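Local atomic coordinates of lectin (Trichosanthes anguina, PDB entry 4HR6), a protein that binds galactosides through its beta-trefoil lectin chain, as part of a three-chain, nontoxic homologue of type II ribosome-inactivating proteins. Residues A152-G155 against N156-W160. Residues are numbered along the deposited sequence; the frame is centred on the assembly and turned at random.
Sequences ATDG and NTNMW
T153 lies under one face of the W160 indole: its CG2 makes a CH-pi contact 3.7 Å from the centroid of the five-membered ring, while OG1 sits beneath the six-membered ring, 3.3 Å from W160 CH2. With chi1 at 58°, OG1 stands between the backbone N and the carbonyl carbon and CG2 beside the N, which presents both branches to the ring. W160 NE1 bonds to E162, and K245 makes a cation-pi contact with the indole. Backbone bonds join the two strands: T153 N donates to N158 O at 2.6 Å, and T153 O accepts from both T157 N and N158 N. In the turn, D154 O receives T157 OG1 at 2.6 Å, the donor tilted 16° from the carbonyl plane, together with a weak bond from T157 N. D154, G155 and N156 all have positive phi, carrying the chain round. One water bridges A152 O and N156 OD1, donating to each at 2.9 Å. On the sheet face away from T153, A152 and M159 pack against strand 201-208. The whole is a beta hairpin of strands 148-153 and 158-163 with a classic bulge, T157 and N158 facing T153, within a ricin-type beta-trefoil domain.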
loop_
_atom_site.group_PDB
_atom_site.type_symbol
_atom_site.label_atom_id
_atom_site.label_comp_id
_atom_site.label_asym_id
_atom_site.label_seq_id
_atom_site.Cartn_x
_atom_site.Cartn_y
_atom_site.Cartn_z
ATOM N N ALA C 152 7.222 19.162 9.208
ATOM C CA ALA C 152 8.495 19.838 8.980
ATOM C C ALA C 152 8.477 21.108 9.830
ATOM O O ALA C 152 7.689 22.025 9.558
ATOM C CB ALA C 152 8.671 20.192 7.505
ATOM N N THR C 153 9.317 21.135 10.863
ATOM C CA THR C 153 9.374 22.261 11.810
ATOM C C THR C 153 10.619 23.158 11.652
ATOM O O THR C 153 11.559 22.838 10.900
ATOM C CB THR C 153 9.357 21.728 13.251
ATOM O OG1 THR C 153 10.466 20.836 13.440
ATOM C CG2 THR C 153 8.043 20.990 13.534
ATOM N N ASP C 154 10.606 24.278 12.379
ATOM C CA ASP C 154 11.741 25.203 12.468
ATOM C C ASP C 154 12.222 25.651 11.092
ATOM O O ASP C 154 13.375 25.412 10.715
ATOM C CB ASP C 154 12.888 24.556 13.262
ATOM C CG ASP C 154 12.525 24.310 14.718
ATOM O OD1 ASP C 154 11.663 25.034 15.238
ATOM O OD2 ASP C 154 13.106 23.404 15.352
ATOM N N GLY C 155 11.325 26.290 10.344
ATOM C CA GLY C 155 11.632 26.748 8.988
ATOM C C GLY C 155 12.232 25.648 8.124
ATOM O O GLY C 155 13.293 25.831 7.508
ATOM N N ASN C 156 11.556 24.497 8.108
ATOM C CA ASN C 156 11.940 23.338 7.304
ATOM C C ASN C 156 13.327 22.797 7.605
ATOM O O ASN C 156 14.019 22.351 6.693
ATOM C CB ASN C 156 11.825 23.642 5.804
ATOM C CG ASN C 156 10.406 23.945 5.374
ATOM O OD1 ASN C 156 9.445 23.482 5.988
ATOM N ND2 ASN C 156 10.266 24.720 4.306
ATOM N N THR C 157 13.723 22.808 8.877
ATOM C CA THR C 157 15.020 22.238 9.278
ATOM C C THR C 157 14.870 20.981 10.113
ATOM O O THR C 157 15.712 20.091 10.024
ATOM C CB THR C 157 15.903 23.249 10.069
ATOM O OG1 THR C 157 15.234 23.649 11.269
ATOM C CG2 THR C 157 16.216 24.495 9.224
ATOM N N ASN C 158 13.819 20.903 10.929
ATOM C CA ASN C 158 13.571 19.728 11.773
ATOM C C ASN C 158 12.227 19.035 11.504
ATOM O O ASN C 158 11.408 19.536 10.741
ATOM C CB ASN C 158 13.654 20.125 13.238
ATOM C CG ASN C 158 15.037 19.937 13.800
ATOM O OD1 ASN C 158 16.006 20.494 13.282
ATOM N ND2 ASN C 158 15.145 19.133 14.855
ATOM N N MET C 159 12.009 17.885 12.134
ATOM C CA MET C 159 10.722 17.200 12.009
ATOM C C MET C 159 10.324 16.360 13.221
ATOM O O MET C 159 11.162 15.726 13.854
ATOM C CB MET C 159 10.674 16.352 10.722
ATOM C CG MET C 159 11.484 15.068 10.747
ATOM S SD MET C 159 10.928 13.938 9.450
ATOM C CE MET C 159 11.197 12.369 10.273
ATOM N N TRP C 160 9.032 16.398 13.542
ATOM C CA TRP C 160 8.439 15.548 14.576
ATOM C C TRP C 160 6.915 15.465 14.390
ATOM O O TRP C 160 6.352 16.016 13.440
ATOM C CB TRP C 160 8.787 16.061 15.989
ATOM C CG TRP C 160 8.440 17.504 16.234
ATOM C CD1 TRP C 160 7.195 18.048 16.373
ATOM C CD2 TRP C 160 9.366 18.588 16.376
ATOM N NE1 TRP C 160 7.285 19.411 16.572
ATOM C CE2 TRP C 160 8.610 19.762 16.593
ATOM C CE3 TRP C 160 10.764 18.677 16.348
ATOM C CZ2 TRP C 160 9.206 21.012 16.771
ATOM C CZ3 TRP C 160 11.353 19.916 16.525
ATOM C CH2 TRP C 160 10.575 21.069 16.734
HETATM O O HOH W 1 8.501 24.559 8.528
#